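Local structure of START domain-containing protein 10 (Homo sapiens, 6SER) at residues A[105-110]-A[244-249]; A[110-115]-A[133-138]. The protein carries phosphatidylcholine and phosphatidylethanolamine between membranes, preferring species with a palmitoyl or stearoyl chain at sn-1 and an unsaturated chain at sn-2. All coordinates share one frame; numbering follows the deposited sequence.

Interaction 1: residues A[105-110]-A[244-249]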
ATOM      1  N   ILE A 105      -0.590  14.753  -1.528  1.00 28.35           N
ATOM      2  CA  ILE A 105      -0.150  16.036  -0.997  1.00 27.25           C
ATOM      3  C   ILE A 105       0.712  16.785  -1.998  1.00 32.53           C
ATOM      4  O   ILE A 105       0.522  17.978  -2.236  1.00 30.98           O
ATOM      5  CB  ILE A 105       0.605  15.824   0.332  1.00 27.14           C
ATOM      6  CG1 ILE A 105      -0.349  15.275   1.403  1.00 28.72           C
ATOM      7  CG2 ILE A 105       1.314  17.121   0.770  1.00 30.35           C
ATOM      8  CD1 ILE A 105       0.339  14.852   2.684  1.00 30.23           C
ATOM      9  N   ALA A 106       1.676  16.091  -2.587  1.00 27.91           N
ATOM     10  CA  ALA A 106       2.607  16.729  -3.497  1.00 28.16           C
ATOM     11  C   ALA A 106       3.299  15.651  -4.307  1.00 28.41           C
ATOM     12  O   ALA A 106       3.298  14.472  -3.947  1.00 27.03           O
ATOM     13  CB  ALA A 106       3.633  17.588  -2.744  1.00 27.64           C
ATOM     14  N   ARG A 107       3.903  16.081  -5.396  1.00 20.62           N
ATOM     15  CA  ARG A 107       4.627  15.204  -6.293  1.00 31.57           C
ATOM     16  C   ARG A 107       6.124  15.424  -6.107  1.00 28.16           C
ATOM     17  O   ARG A 107       6.577  16.551  -5.872  1.00 23.46           O
ATOM     18  CB  ARG A 107       4.188  15.467  -7.738  1.00 24.29           C
ATOM     19  CG  ARG A 107       5.212  15.093  -8.778  1.00 45.07           C
ATOM     20  CD  ARG A 107       4.555  14.693 -10.094  1.00 54.55           C
ATOM     21  NE  ARG A 107       3.526  15.634 -10.539  1.00 64.09           N
ATOM     22  CZ  ARG A 107       3.777  16.782 -11.162  1.00 67.44           C
ATOM     23  NH1 ARG A 107       5.028  17.152 -11.401  1.00 75.52           N
ATOM     24  NH2 ARG A 107       2.773  17.566 -11.539  1.00 66.37           N
ATOM     25  N   LEU A 108       6.887  14.339  -6.167  1.00 23.99           N
ATOM     26  CA  LEU A 108       8.345  14.424  -6.129  1.00 25.81           C
ATOM     27  C   LEU A 108       8.946  14.297  -7.521  1.00 26.73           C
ATOM     28  O   LEU A 108       9.660  15.190  -7.981  1.00 21.65           O
ATOM     29  CB  LEU A 108       8.925  13.330  -5.225  1.00 22.75           C
ATOM     30  CG  LEU A 108       8.691  13.458  -3.731  1.00 32.18           C
ATOM     31  CD1 LEU A 108       8.868  12.083  -3.155  1.00 32.62           C
ATOM     32  CD2 LEU A 108       9.681  14.446  -3.092  1.00 30.65           C
ATOM     33  N   THR A 109       8.720  13.164  -8.165  1.00 27.55           N
ATOM     34  CA  THR A 109       9.143  12.874  -9.522  1.00 29.50           C
ATOM     35  C   THR A 109       7.911  12.496 -10.333  1.00 30.60           C
ATOM     36  O   THR A 109       6.786  12.483  -9.829  1.00 29.63           O
ATOM     37  CB  THR A 109      10.166  11.735  -9.565  1.00 29.10           C
ATOM     38  OG1 THR A 109       9.496  10.492  -9.309  1.00 26.11           O
ATOM     39  CG2 THR A 109      11.264  11.939  -8.514  1.00 28.48           C
ATOM     40  N   VAL A 110       8.140  12.149 -11.599  1.00 30.91           N
ATOM     41  CA  VAL A 110       7.029  11.787 -12.466  1.00 27.41           C
ATOM     42  C   VAL A 110       6.318  10.524 -11.974  1.00 35.63           C
ATOM     43  O   VAL A 110       5.123  10.355 -12.237  1.00 36.01           O
ATOM     44  CB  VAL A 110       7.547  11.660 -13.916  1.00 33.87           C
ATOM     45  CG1 VAL A 110       8.228  10.309 -14.172  1.00 21.35           C
ATOM     46  CG2 VAL A 110       6.447  11.919 -14.901  1.00 32.32           C
ATOM     47  N   LEU A 244      -1.007  18.278  -8.937  1.00 35.70           N
ATOM     48  CA  LEU A 244      -0.350  18.381  -7.643  1.00 35.07           C
ATOM     49  C   LEU A 244       0.838  19.345  -7.681  1.00 35.18           C
ATOM     50  O   LEU A 244       1.554  19.427  -8.685  1.00 31.48           O
ATOM     51  CB  LEU A 244       0.126  17.004  -7.191  1.00 27.85           C
ATOM     52  CG  LEU A 244      -0.944  15.965  -6.830  1.00 30.19           C
ATOM     53  CD1 LEU A 244      -0.286  14.578  -6.714  1.00 31.35           C
ATOM     54  CD2 LEU A 244      -1.667  16.335  -5.521  1.00 29.99           C
ATOM     55  N   PRO A 245       1.077  20.074  -6.591  1.00 27.42           N
ATOM     56  CA  PRO A 245       2.321  20.836  -6.484  1.00 32.59           C
ATOM     57  C   PRO A 245       3.505  19.892  -6.327  1.00 33.69           C
ATOM     58  O   PRO A 245       3.356  18.703  -6.038  1.00 32.68           O
ATOM     59  CB  PRO A 245       2.108  21.677  -5.223  1.00 32.92           C
ATOM     60  CG  PRO A 245       1.262  20.781  -4.353  1.00 29.41           C
ATOM     61  CD  PRO A 245       0.322  20.081  -5.322  1.00 30.35           C
ATOM     62  N   SER A 246       4.698  20.444  -6.512  1.00 34.80           N
ATOM     63  CA  SER A 246       5.929  19.673  -6.432  1.00 31.61           C
ATOM     64  C   SER A 246       6.667  19.967  -5.132  1.00 37.19           C
ATOM     65  O   SER A 246       6.499  21.026  -4.526  1.00 39.18           O
ATOM     66  CB  SER A 246       6.836  19.974  -7.624  1.00 30.85           C
ATOM     67  OG  SER A 246       6.252  19.509  -8.838  1.00 46.59           O
ATOM     68  N   LEU A 247       7.496  19.012  -4.719  1.00 34.14           N
ATOM     69  CA  LEU A 247       8.256  19.059  -3.477  1.00 30.60           C
ATOM     70  C   LEU A 247       9.708  18.686  -3.740  1.00 34.73           C
ATOM     71  O   LEU A 247       9.999  17.809  -4.565  1.00 34.27           O
ATOM     72  CB  LEU A 247       7.713  18.063  -2.441  1.00 39.93           C
ATOM     73  CG  LEU A 247       6.740  18.413  -1.325  1.00 48.57           C
ATOM     74  CD1 LEU A 247       6.706  17.255  -0.332  1.00 37.30           C
ATOM     75  CD2 LEU A 247       7.121  19.713  -0.645  1.00 48.31           C
ATOM     76  N   ALA A 248      10.615  19.314  -2.994  1.00 33.24           N
ATOM     77  CA  ALA A 248      11.993  18.844  -2.929  1.00 28.80           C
ATOM     78  C   ALA A 248      12.098  17.735  -1.896  1.00 31.98           C
ATOM     79  O   ALA A 248      11.416  17.760  -0.867  1.00 30.33           O
ATOM     80  CB  ALA A 248      12.964  19.970  -2.570  1.00 30.91           C
ATOM     81  N   LEU A 249      12.966  16.765  -2.181  1.00 31.24           N
ATOM     82  CA  LEU A 249      13.173  15.642  -1.278  1.00 34.42           C
ATOM     83  C   LEU A 249      13.609  16.106   0.107  1.00 39.38           C
ATOM     84  O   LEU A 249      13.239  15.491   1.113  1.00 39.23           O
ATOM     85  CB  LEU A 249      14.206  14.694  -1.889  1.00 38.73           C
ATOM     86  CG  LEU A 249      14.324  13.283  -1.328  1.00 46.47           C
ATOM     87  CD1 LEU A 249      13.009  12.536  -1.482  1.00 38.68           C
ATOM     88  CD2 LEU A 249      15.453  12.555  -2.036  1.00 46.66           C
TER
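Leu108 starts out pointing away from Leu247, but its chi1 of -70° sets CG opposite the carbonyl carbon and lets CD2 swing back, 3.7 Å from Leu247 O. The same methyl packs against the end of Leu249, with 4.2 Å between Leu108 CD2 and Leu249 CD1. Arg107 runs out extended, then bends at chi3 (48°), which brings its guanidinium obliquely past Ser246 OG and Leu244 O; NH1 and NH2 stay too far from them to bond. The grip comes instead from the backbone. Arg107 N donates to Pro245 O at 2.8 Å, nearly straight at 166°, and Leu247 N returns a bond to Arg107 O at 2.9 Å, so both polar groups of one residue are used in a single beta bridge to Ser246. Ser246 CA makes a CA-H...O contact with Arg107 O, 3.2 Å. Beside this, the methyl of buried Ala106 fits against Leu247, its CB 3.5 Å from Leu247 CG. Segment 244-249, part of the loop between helix 197-227 and strand 253-254, thus lies along the outer edge of strand 99-109, whose other edge pairs with strand 112-119; Leu108 reaches on to Leu133 of strand 127-139.

Interaction 2: residues A[110-115]-A[133-138]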
ATOM      1  N   VAL A 110       8.140  12.149 -11.599  1.00 30.91           N
ATOM      2  CA  VAL A 110       7.029  11.787 -12.466  1.00 27.41           C
ATOM      3  C   VAL A 110       6.318  10.524 -11.974  1.00 35.63           C
ATOM      4  O   VAL A 110       5.123  10.355 -12.237  1.00 36.01           O
ATOM      5  CB  VAL A 110       7.547  11.660 -13.916  1.00 33.87           C
ATOM      6  CG1 VAL A 110       8.228  10.309 -14.172  1.00 21.35           C
ATOM      7  CG2 VAL A 110       6.447  11.919 -14.901  1.00 32.32           C
ATOM      8  N   ASN A 111       7.006   9.645 -11.236  1.00 28.67           N
ATOM      9  CA  ASN A 111       6.390   8.435 -10.694  1.00 28.60           C
ATOM     10  C   ASN A 111       6.626   8.303  -9.185  1.00 29.86           C
ATOM     11  O   ASN A 111       6.746   7.196  -8.663  1.00 27.74           O
ATOM     12  CB  ASN A 111       6.891   7.184 -11.426  1.00 23.37           C
ATOM     13  CG  ASN A 111       8.395   6.973 -11.287  1.00 27.01           C
ATOM     14  OD1 ASN A 111       9.175   7.920 -11.325  1.00 30.00           O
ATOM     15  ND2 ASN A 111       8.806   5.717 -11.120  1.00 27.82           N
ATOM     16  N   ALA A 112       6.677   9.419  -8.451  1.00 24.83           N
ATOM     17  CA  ALA A 112       6.768   9.346  -6.991  1.00 27.22           C
ATOM     18  C   ALA A 112       6.069  10.548  -6.378  1.00 30.34           C
ATOM     19  O   ALA A 112       6.301  11.676  -6.813  1.00 28.14           O
ATOM     20  CB  ALA A 112       8.219   9.298  -6.507  1.00 22.33           C
ATOM     21  N   ASP A 113       5.230  10.313  -5.370  1.00 21.41           N
ATOM     22  CA  ASP A 113       4.549  11.415  -4.713  1.00 30.73           C
ATOM     23  C   ASP A 113       4.433  11.138  -3.216  1.00 32.06           C
ATOM     24  O   ASP A 113       4.921  10.128  -2.700  1.00 31.21           O
ATOM     25  CB  ASP A 113       3.188  11.694  -5.374  1.00 30.55           C
ATOM     26  CG  ASP A 113       2.213  10.548  -5.254  1.00 33.86           C
ATOM     27  OD1 ASP A 113       2.477   9.595  -4.497  1.00 38.42           O
ATOM     28  OD2 ASP A 113       1.164  10.602  -5.933  1.00 43.52           O
ATOM     29  N   VAL A 114       3.796  12.074  -2.521  1.00 26.37           N
ATOM     30  CA  VAL A 114       3.571  12.011  -1.085  1.00 24.13           C
ATOM     31  C   VAL A 114       2.078  12.173  -0.846  1.00 23.06           C
ATOM     32  O   VAL A 114       1.445  13.060  -1.429  1.00 28.03           O
ATOM     33  CB  VAL A 114       4.368  13.098  -0.331  1.00 22.80           C
ATOM     34  CG1 VAL A 114       4.235  12.904   1.191  1.00 22.76           C
ATOM     35  CG2 VAL A 114       5.820  13.071  -0.754  1.00 28.18           C
ATOM     36  N   GLY A 115       1.521  11.333   0.033  1.00 24.12           N
ATOM     37  CA  GLY A 115       0.088  11.311   0.240  1.00 26.43           C
ATOM     38  C   GLY A 115      -0.291  10.990   1.669  1.00 28.09           C
ATOM     39  O   GLY A 115       0.549  10.656   2.520  1.00 20.53           O
ATOM     40  N   LEU A 133       5.534   8.190   1.340  1.00 24.90           N
ATOM     41  CA  LEU A 133       6.098   8.410   0.019  1.00 22.46           C
ATOM     42  C   LEU A 133       5.786   7.182  -0.825  1.00 28.84           C
ATOM     43  O   LEU A 133       6.156   6.064  -0.461  1.00 27.83           O
ATOM     44  CB  LEU A 133       7.601   8.666   0.097  1.00 25.38           C
ATOM     45  CG  LEU A 133       8.352   9.095  -1.173  1.00 33.74           C
ATOM     46  CD1 LEU A 133       9.697   9.652  -0.779  1.00 27.93           C
ATOM     47  CD2 LEU A 133       8.565   7.944  -2.154  1.00 27.67           C
ATOM     48  N   ARG A 134       5.092   7.387  -1.933  1.00 26.92           N
ATOM     49  CA  ARG A 134       4.643   6.315  -2.808  1.00 25.38           C
ATOM     50  C   ARG A 134       5.380   6.428  -4.132  1.00 27.77           C
ATOM     51  O   ARG A 134       5.583   7.538  -4.637  1.00 28.86           O
ATOM     52  CB  ARG A 134       3.117   6.407  -3.036  1.00 27.14           C
ATOM     53  CG  ARG A 134       2.501   5.242  -3.793  1.00 37.09           C
ATOM     54  CD  ARG A 134       0.973   5.291  -3.754  1.00 38.32           C
ATOM     55  NE  ARG A 134       0.397   6.266  -4.688  1.00 59.26           N
ATOM     56  CZ  ARG A 134       0.032   7.509  -4.366  1.00 54.91           C
ATOM     57  NH1 ARG A 134      -0.493   8.314  -5.291  1.00 43.09           N
ATOM     58  NH2 ARG A 134       0.187   7.956  -3.125  1.00 56.37           N
ATOM     59  N   SER A 135       5.781   5.289  -4.699  1.00 26.71           N
ATOM     60  CA  SER A 135       6.371   5.286  -6.030  1.00 25.21           C
ATOM     61  C   SER A 135       5.948   4.045  -6.799  1.00 26.77           C
ATOM     62  O   SER A 135       5.747   2.976  -6.217  1.00 29.60           O
ATOM     63  CB  SER A 135       7.890   5.355  -5.981  1.00 24.01           C
ATOM     64  OG  SER A 135       8.394   5.673  -7.269  1.00 29.03           O
ATOM     65  N   TRP A 136       5.822   4.194  -8.115  1.00 24.82           N
ATOM     66  CA  TRP A 136       5.240   3.162  -8.959  1.00 27.66           C
ATOM     67  C   TRP A 136       6.068   2.966 -10.218  1.00 28.71           C
ATOM     68  O   TRP A 136       6.709   3.896 -10.711  1.00 29.80           O
ATOM     69  CB  TRP A 136       3.793   3.500  -9.336  1.00 24.20           C
ATOM     70  CG  TRP A 136       3.580   4.892  -9.849  1.00 25.78           C
ATOM     71  CD1 TRP A 136       3.494   5.276 -11.160  1.00 23.54           C
ATOM     72  CD2 TRP A 136       3.388   6.085  -9.070  1.00 24.98           C
ATOM     73  NE1 TRP A 136       3.265   6.631 -11.245  1.00 24.79           N
ATOM     74  CE2 TRP A 136       3.204   7.153  -9.979  1.00 25.36           C
ATOM     75  CE3 TRP A 136       3.351   6.354  -7.697  1.00 25.97           C
ATOM     76  CZ2 TRP A 136       2.984   8.470  -9.555  1.00 28.81           C
ATOM     77  CZ3 TRP A 136       3.148   7.664  -7.276  1.00 22.98           C
ATOM     78  CH2 TRP A 136       2.965   8.702  -8.199  1.00 28.87           C
ATOM     79  N   LEU A 137       6.039   1.736 -10.738  1.00 33.14           N
ATOM     80  CA  LEU A 137       6.841   1.376 -11.899  1.00 30.95           C
ATOM     81  C   LEU A 137       6.206   0.234 -12.683  1.00 37.70           C
ATOM     82  O   LEU A 137       6.159  -0.905 -12.196  1.00 35.50           O
ATOM     83  CB  LEU A 137       8.258   0.978 -11.468  1.00 30.51           C
ATOM     84  CG  LEU A 137       9.285   0.774 -12.583  1.00 41.55           C
ATOM     85  CD1 LEU A 137       9.465   2.068 -13.376  1.00 33.39           C
ATOM     86  CD2 LEU A 137      10.615   0.309 -12.006  1.00 43.62           C
ATOM     87  N   PRO A 138       5.781   0.436 -13.926  1.00 32.69           N
ATOM     88  CA  PRO A 138       5.352  -0.667 -14.755  1.00 38.98           C
ATOM     89  C   PRO A 138       6.619  -1.392 -15.216  1.00 37.79           C
ATOM     90  O   PRO A 138       7.447  -0.762 -15.620  1.00 44.47           O
ATOM     91  CB  PRO A 138       4.741   0.024 -15.953  1.00 32.34           C
ATOM     92  CG  PRO A 138       4.457   1.373 -15.437  1.00 37.99           C
ATOM     93  CD  PRO A 138       5.572   1.706 -14.498  1.00 31.28           C
TER
HETATM   94  O   HOH W   1       3.366   8.172 -13.405  1.00 39.29           O
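Asn111 lies over the indole of Trp136: its CB sits above the five-membered ring, 3.9 Å from the centroid, while its carbonyl oxygen stands over the middle of the ring system. With chi1 at 62°, CG of Asn111 is wedged between backbone N and carbonyl carbon, and from there ND2 gives a bond to Trp136 O at 2.8 Å, close to the amide plane. Asn111 O is held twice, by Trp136 N and, from the opposite face of its carbonyl plane, by the hydroxyl of Ser135 at 2.6 Å (OG to O). Further along the ring, the Asp113 carboxylate stands at its edge, OD1 3.4 Å from Trp136 CZ3, turned steeply to the indole plane.

That carboxylate also meets Arg134. Asp113 OD2 and Arg134 NH1 form a salt bridge of 2.9 Å, but the two flat groups are not coplanar: they are inclined by 64°, and OD1 rides over one guanidinium face. Behind the side chains the backbones are bound reciprocally, Asp113 N to Arg134 O and Arg134 N to Asp113 O, each at 2.9 Å, in a hydrogen-bonded antiparallel pair.

One shell out, a water bridges Val110 O and Trp136 NE1, lying in the ring plane, and His87 meets the indole edge-to-face. Asp104 OD2 makes a second salt bridge to Arg134 NH1; as it also lies near Asp113 OD2, the arginine probably offsets the repulsion between two carboxylates.

This is one stretch of the antiparallel hairpin 112-119/127-139, in the curved sheet of the helix-grip START fold. A bound triethylene glycol, probably from the crystallisation liquor, lies about 3 Å from the side chain of Arg134 at the nearest atoms; such molecules often mark pockets.

The two contacts have centres about 9 Å apart, on the same side of the chain's centre. Both ranges include Val110, though it takes no part in interaction 1. Interaction 2 is nested along the chain inside the long loop that interaction 1 closes. Strands 99-109 and 112-119 are consecutive and adjacent in one sheet, with 127-139 on the far side of 112-119. Probable hydrogen bonds from Ile105 N to Val114 O (2.6 Å) and from Val114 N to Ala106 O (2.8 Å) join the contacts directly, as does packing of Leu108 on Leu133. Interaction 1 ties the loop segment 244-249 to the outer edge of 99-109 through one bridge, while interaction 2 pairs strands further in.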